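Local coordinates for endoglucanase EG-II (Hypocrea jecorina, PDB 3QR3), which catalyses the cleavage of internal beta-1,4-glucosidic bonds in cellulose, as a secreted fungal endoglucanase of glycoside hydrolase family 5, at residues Q124-W129 / V162-T167; R141-I146 / F178-G183. All blocks are in the same frame, centred on the assembly; numbering follows the deposited sequence.

Overall arrangement
Contacts 1 and 2 are two layers of the same part of a TIM barrel. Contact 2 pairs strands 142-145 and 179-182 in the barrel wall, its centre about 8 Å from the centre of the chain. Contact 1 packs helices 122-136 and 155-171 outside them, its centre about 17 Å from that of the chain. The contact centres lie about 12 Å apart, and their segments alternate along the chain as helix, strand, helix, strand. Trp-129 joins the layers: its NE1 lies 3.1 Å from Ile-146 O, a probable hydrogen bond, and its CZ3 packs 3.3 Å from Phe-144 CD1. The sulfate on Arg-141 is at the N-terminal end of the strands, whereas TIM-barrel active sites lie at the C-terminal ends.

Contact 1 of 2, residues Q124-W129 / V162-T167; sequences QFTSLW and VQEVVT
Val-165 sets one methyl against each of two touching rings, Phe-125 and Trp-129 of the neighbouring helix. Its CG2 comes obliquely to the Phe-125 ring, 3.5 Å from CE2, while CG1 rests 3.6 Å from Trp-129 CD1. The fork is set by chi1 172°, which turns CG1 opposite the backbone N and leaves CG2 beside that N, one methyl for each ring. With an alanine here both methyls go, and a gap is likely to open between helix 155-171 and the ring pair, Phe-125 CE2 and Trp-129 CD1 losing their methyl partners. Nearer the surface, Thr-126 lays CG2 against Glu-164 CB at 3.8 Å; its OG1 turns back to its own helix, making weak bonds to Asn-122 O and Ala-123 O. The rings also brace each other: Trp-129 CD1 sits 3.6 Å above one face of Phe-125, toward the rim, with Phe-125 CZ in the plane at the indole edge. Beyond them, Trp-66 meets the Phe-125 ring. The axes of the two short helical segments pass 9.0 Å apart at their closest and cross at -33°. Inward from this pair, Leu-128 and Trp-129 pack on strand 99-104, while Val-162 and Val-166 pack on strand 179-182.

Contact 2 of 2, residues R141-I146 / F178-G183; sequences RVWFGI and FISLPG. With SO4 (sulfate ion), chain E.
Trp-143 and Phe-178 make the tightest apolar meeting here. Phe-178 CB stands over the face of the indole, 3.6 Å from the centroid of its six-membered ring, in a CH-pi contact, and the phenyl ring continues across the same indole with the planes inclined at 32°. With chi1 at -180° the indole swings opposite the main-chain N and reaches across to the neighbouring strand. At the other end of the indole, NE1 donates to Ser-180 OG at 2.8 Å, the bond bent to 144°. That hydroxyl is also hydrogen-bonded to Asp-217 OD2, so two partners hold it in a buried site.

The backbones pair in parallel through a single bridge, Phe-144 with Ile-179. Phe-144 N donates to Phe-178 O at 3.0 Å, and Ser-180 N to Phe-144 O at 2.9 Å. These are the fourth and fifth strands of the (beta/alpha)8 barrel, linked by the crossover through helix 155-171. In family 5 the acid/base glutamate follows the fourth strand, so segment 141-146 probably leads into the catalytic face. On the helix-facing side, Ile-146 CD1 packs 3.7 Å from Ile-179 CG2, and Phe-144 lies beside Ile-179 CG1.

Toward the N-terminal ends the strands draw apart and a water fills in, donating to Val-142 O and accepting from Phe-178 N at 2.9 Å. Farther out, Arg-141 leaves the pair altogether. Its NE and NH2 bind O4 and O1 of a sulfate, probably from the crystallisation liquor, while NH1 bonds to Leu-94 O and Ala-98 O.

Contact 1 of 2, residues Q124-W129 / V162-T167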
loop_
_atom_site.group_PDB
_atom_site.type_symbol
_atom_site.label_atom_id
_atom_site.label_comp_id
_atom_site.label_asym_id
_atom_site.label_seq_id
_atom_site.Cartn_x
_atom_site.Cartn_y
_atom_site.Cartn_z
ATOM N N GLN A 124 -1.106 -0.598 21.885
ATOM C CA GLN A 124 -1.451 0.734 21.385
ATOM C C GLN A 124 -1.622 0.713 19.852
ATOM O O GLN A 124 -2.328 1.544 19.283
ATOM C CB GLN A 124 -0.404 1.758 21.818
ATOM C CG GLN A 124 -0.504 2.169 23.296
ATOM C CD GLN A 124 0.667 3.022 23.753
ATOM O OE1 GLN A 124 1.817 2.758 23.400
ATOM N NE2 GLN A 124 0.378 4.056 24.546
ATOM N N PHE A 125 -0.971 -0.251 19.205
ATOM C CA PHE A 125 -1.037 -0.413 17.752
ATOM C C PHE A 125 -2.210 -1.309 17.364
ATOM O O PHE A 125 -2.914 -1.022 16.400
ATOM C CB PHE A 125 0.306 -0.965 17.233
ATOM C CG PHE A 125 0.372 -1.161 15.735
ATOM C CD1 PHE A 125 0.046 -0.133 14.859
ATOM C CD2 PHE A 125 0.828 -2.366 15.208
ATOM C CE1 PHE A 125 0.136 -0.321 13.473
ATOM C CE2 PHE A 125 0.923 -2.561 13.834
ATOM C CZ PHE A 125 0.576 -1.537 12.967
ATOM N N THR A 126 -2.435 -2.386 18.116
ATOM C CA THR A 126 -3.535 -3.291 17.785
ATOM C C THR A 126 -4.863 -2.566 18.031
ATOM O O THR A 126 -5.864 -2.818 17.362
ATOM C CB THR A 126 -3.499 -4.614 18.601
ATOM O OG1 THR A 126 -3.666 -4.319 19.991
ATOM C CG2 THR A 126 -2.176 -5.357 18.403
ATOM N N SER A 127 -4.863 -1.665 19.006
ATOM C CA SER A 127 -6.027 -0.821 19.268
ATOM C C SER A 127 -6.446 -0.014 18.030
ATOM O O SER A 127 -7.637 0.170 17.768
ATOM C CB SER A 127 -5.731 0.124 20.429
ATOM O OG SER A 127 -6.291 1.395 20.196
ATOM N N LEU A 128 -5.466 0.465 17.272
ATOM C CA LEU A 128 -5.760 1.167 16.025
ATOM C C LEU A 128 -6.435 0.202 15.048
ATOM O O LEU A 128 -7.507 0.479 14.522
ATOM C CB LEU A 128 -4.476 1.725 15.411
ATOM C CG LEU A 128 -4.592 2.194 13.959
ATOM C CD1 LEU A 128 -5.368 3.504 13.898
ATOM C CD2 LEU A 128 -3.204 2.332 13.309
ATOM N N TRP A 129 -5.819 -0.955 14.839
ATOM C CA TRP A 129 -6.331 -1.905 13.861
ATOM C C TRP A 129 -7.642 -2.559 14.284
ATOM O O TRP A 129 -8.473 -2.894 13.446
ATOM C CB TRP A 129 -5.267 -2.939 13.486
ATOM C CG TRP A 129 -4.355 -2.405 12.434
ATOM C CD1 TRP A 129 -3.031 -2.085 12.567
ATOM C CD2 TRP A 129 -4.711 -2.080 11.087
ATOM N NE1 TRP A 129 -2.540 -1.604 11.378
ATOM C CE2 TRP A 129 -3.550 -1.591 10.453
ATOM C CE3 TRP A 129 -5.900 -2.163 10.351
ATOM C CZ2 TRP A 129 -3.543 -1.184 9.113
ATOM C CZ3 TRP A 129 -5.890 -1.754 9.019
ATOM C CH2 TRP A 129 -4.719 -1.272 8.418
ATOM N N VAL A 162 2.882 -8.202 14.320
ATOM C CA VAL A 162 2.008 -8.441 13.177
ATOM C C VAL A 162 0.955 -9.504 13.501
ATOM O O VAL A 162 -0.217 -9.352 13.146
ATOM C CB VAL A 162 2.806 -8.801 11.890
ATOM C CG1 VAL A 162 1.861 -9.241 10.763
ATOM C CG2 VAL A 162 3.665 -7.606 11.430
ATOM N N GLN A 163 1.371 -10.578 14.177
ATOM C CA GLN A 163 0.435 -11.627 14.594
ATOM C C GLN A 163 -0.665 -11.074 15.511
ATOM O O GLN A 163 -1.843 -11.399 15.356
ATOM C CB GLN A 163 1.179 -12.775 15.293
ATOM C CG GLN A 163 0.269 -13.859 15.867
ATOM C CD GLN A 163 -0.483 -14.633 14.785
ATOM O OE1 GLN A 163 0.053 -15.567 14.183
ATOM N NE2 GLN A 163 -1.736 -14.243 14.539
ATOM N N GLU A 164 -0.282 -10.242 16.475
ATOM C CA GLU A 164 -1.266 -9.622 17.359
ATOM C C GLU A 164 -2.268 -8.767 16.558
ATOM O O GLU A 164 -3.460 -8.732 16.855
ATOM C CB GLU A 164 -0.575 -8.766 18.431
ATOM C CG GLU A 164 0.159 -9.556 19.531
ATOM C CD GLU A 164 0.392 -8.708 20.782
ATOM O OE1 GLU A 164 -0.424 -7.787 21.038
ATOM O OE2 GLU A 164 1.382 -8.956 21.509
ATOM N N VAL A 165 -1.786 -8.068 15.545
ATOM C CA VAL A 165 -2.690 -7.275 14.704
ATOM C C VAL A 165 -3.659 -8.166 13.924
ATOM O O VAL A 165 -4.870 -7.945 13.938
ATOM C CB VAL A 165 -1.913 -6.359 13.746
ATOM C CG1 VAL A 165 -2.857 -5.693 12.740
ATOM C CG2 VAL A 165 -1.165 -5.301 14.551
ATOM N N VAL A 166 -3.137 -9.187 13.257
ATOM C CA VAL A 166 -4.015 -10.119 12.542
ATOM C C VAL A 166 -5.088 -10.702 13.472
ATOM O O VAL A 166 -6.266 -10.781 13.118
ATOM C CB VAL A 166 -3.229 -11.254 11.866
ATOM C CG1 VAL A 166 -4.183 -12.368 11.421
ATOM C CG2 VAL A 166 -2.438 -10.709 10.674
ATOM N N THR A 167 -4.687 -11.088 14.675
ATOM C CA THR A 167 -5.648 -11.625 15.629
ATOM C C THR A 167 -6.711 -10.587 15.970
ATOM O O THR A 167 -7.900 -10.901 16.039
ATOM C CB THR A 167 -4.958 -12.112 16.909
ATOM O OG1 THR A 167 -3.942 -13.056 16.557
ATOM C CG2 THR A 167 -5.970 -12.770 17.858
#

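Contact 2 of 2, residues R141-I146 / F178-G183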
loop_
_atom_site.group_PDB
_atom_site.type_symbol
_atom_site.label_atom_id
_atom_site.label_comp_id
_atom_site.label_asym_id
_atom_site.label_seq_id
_atom_site.Cartn_x
_atom_site.Cartn_y
_atom_site.Cartn_z
ATOM N N ARG A 141 -14.106 -5.987 0.604
ATOM C CA ARG A 141 -13.124 -5.504 -0.372
ATOM C C ARG A 141 -12.156 -4.478 0.222
ATOM O O ARG A 141 -11.320 -3.906 -0.484
ATOM C CB ARG A 141 -13.810 -4.969 -1.637
ATOM C CG ARG A 141 -14.312 -6.074 -2.570
ATOM C CD ARG A 141 -15.017 -5.522 -3.811
ATOM N NE ARG A 141 -16.346 -4.997 -3.506
ATOM C CZ ARG A 141 -16.680 -3.710 -3.564
ATOM N NH1 ARG A 141 -15.780 -2.799 -3.919
ATOM N NH2 ARG A 141 -17.922 -3.337 -3.273
ATOM N N VAL A 142 -12.276 -4.246 1.524
ATOM C CA VAL A 142 -11.269 -3.475 2.237
ATOM C C VAL A 142 -10.104 -4.419 2.545
ATOM O O VAL A 142 -10.296 -5.535 3.021
ATOM C CB VAL A 142 -11.837 -2.853 3.526
ATOM C CG1 VAL A 142 -10.722 -2.280 4.397
ATOM C CG2 VAL A 142 -12.857 -1.779 3.184
ATOM N N TRP A 143 -8.897 -3.972 2.245
ATOM C CA TRP A 143 -7.704 -4.797 2.394
ATOM C C TRP A 143 -6.892 -4.127 3.503
ATOM O O TRP A 143 -6.659 -2.917 3.437
ATOM C CB TRP A 143 -6.950 -4.782 1.058
ATOM C CG TRP A 143 -5.691 -5.581 1.004
ATOM C CD1 TRP A 143 -4.663 -5.562 1.903
ATOM C CD2 TRP A 143 -5.305 -6.494 -0.029
ATOM N NE1 TRP A 143 -3.671 -6.433 1.504
ATOM C CE2 TRP A 143 -4.042 -7.016 0.322
ATOM C CE3 TRP A 143 -5.914 -6.937 -1.206
ATOM C CZ2 TRP A 143 -3.374 -7.948 -0.469
ATOM C CZ3 TRP A 143 -5.251 -7.857 -1.991
ATOM C CH2 TRP A 143 -3.990 -8.351 -1.621
ATOM N N PHE A 144 -6.491 -4.879 4.529
ATOM C CA PHE A 144 -5.822 -4.279 5.692
ATOM C C PHE A 144 -4.294 -4.220 5.523
ATOM O O PHE A 144 -3.601 -5.229 5.678
ATOM C CB PHE A 144 -6.207 -5.014 6.988
ATOM C CG PHE A 144 -7.680 -4.959 7.309
ATOM C CD1 PHE A 144 -8.206 -3.908 8.043
ATOM C CD2 PHE A 144 -8.540 -5.957 6.876
ATOM C CE1 PHE A 144 -9.562 -3.853 8.340
ATOM C CE2 PHE A 144 -9.892 -5.906 7.171
ATOM C CZ PHE A 144 -10.404 -4.850 7.897
ATOM N N GLY A 145 -3.786 -3.036 5.188
ATOM C CA GLY A 145 -2.361 -2.817 4.966
ATOM C C GLY A 145 -1.657 -2.430 6.254
ATOM O O GLY A 145 -1.436 -1.239 6.561
ATOM N N ILE A 146 -1.305 -3.457 7.014
ATOM C CA ILE A 146 -0.868 -3.307 8.405
ATOM C C ILE A 146 0.126 -2.177 8.659
ATOM O O ILE A 146 -0.031 -1.401 9.610
ATOM C CB ILE A 146 -0.315 -4.651 8.935
ATOM C CG1 ILE A 146 -1.459 -5.655 9.062
ATOM C CG2 ILE A 146 0.384 -4.470 10.278
ATOM C CD1 ILE A 146 -1.054 -6.986 9.754
ATOM N N PHE A 178 -8.660 -9.614 2.894
ATOM C CA PHE A 178 -7.209 -9.756 2.774
ATOM C C PHE A 178 -6.497 -8.923 3.837
ATOM O O PHE A 178 -6.933 -7.811 4.175
ATOM C CB PHE A 178 -6.715 -9.281 1.395
ATOM C CG PHE A 178 -7.093 -10.186 0.247
ATOM C CD1 PHE A 178 -6.595 -11.483 0.167
ATOM C CD2 PHE A 178 -7.918 -9.721 -0.773
ATOM C CE1 PHE A 178 -6.923 -12.301 -0.896
ATOM C CE2 PHE A 178 -8.257 -10.537 -1.842
ATOM C CZ PHE A 178 -7.756 -11.824 -1.912
ATOM N N ILE A 179 -5.380 -9.441 4.334
ATOM C CA ILE A 179 -4.537 -8.710 5.271
ATOM C C ILE A 179 -3.084 -8.793 4.791
ATOM O O ILE A 179 -2.605 -9.867 4.462
ATOM C CB ILE A 179 -4.639 -9.281 6.703
ATOM C CG1 ILE A 179 -6.085 -9.249 7.198
ATOM C CG2 ILE A 179 -3.754 -8.492 7.660
ATOM C CD1 ILE A 179 -6.272 -9.921 8.565
ATOM N N SER A 180 -2.397 -7.654 4.735
ATOM C CA SER A 180 -0.993 -7.610 4.333
ATOM C C SER A 180 -0.058 -7.998 5.463
ATOM O O SER A 180 -0.281 -7.619 6.613
ATOM C CB SER A 180 -0.609 -6.189 3.919
ATOM O OG SER A 180 -1.249 -5.806 2.723
ATOM N N LEU A 181 1.003 -8.730 5.127
ATOM C CA LEU A 181 2.092 -8.997 6.064
ATOM C C LEU A 181 3.366 -8.306 5.553
ATOM O O LEU A 181 3.996 -8.784 4.610
ATOM C CB LEU A 181 2.321 -10.512 6.200
ATOM C CG LEU A 181 1.094 -11.373 6.523
ATOM C CD1 LEU A 181 1.453 -12.851 6.592
ATOM C CD2 LEU A 181 0.431 -10.915 7.834
ATOM N N PRO A 182 3.742 -7.165 6.160
ATOM C CA PRO A 182 4.930 -6.447 5.675
ATOM C C PRO A 182 6.217 -6.789 6.423
ATOM O O PRO A 182 6.209 -6.914 7.652
ATOM C CB PRO A 182 4.551 -4.990 5.923
ATOM C CG PRO A 182 3.770 -5.074 7.247
ATOM C CD PRO A 182 3.024 -6.400 7.202
ATOM N N GLY A 183 7.316 -6.913 5.685
ATOM C CA GLY A 183 8.596 -7.274 6.266
ATOM C C GLY A 183 9.566 -6.113 6.426
ATOM O O GLY A 183 9.204 -4.947 6.213
HETATM S S SO4 E . -19.249 -6.620 -1.743
HETATM O O1 SO4 E . -19.685 -5.677 -2.779
HETATM O O2 SO4 E . -19.585 -6.109 -0.417
HETATM O O3 SO4 E . -19.913 -7.900 -1.926
HETATM O O4 SO4 E . -17.805 -6.781 -1.826
HETATM O O HOH W 1 -10.116 -7.599 1.399
#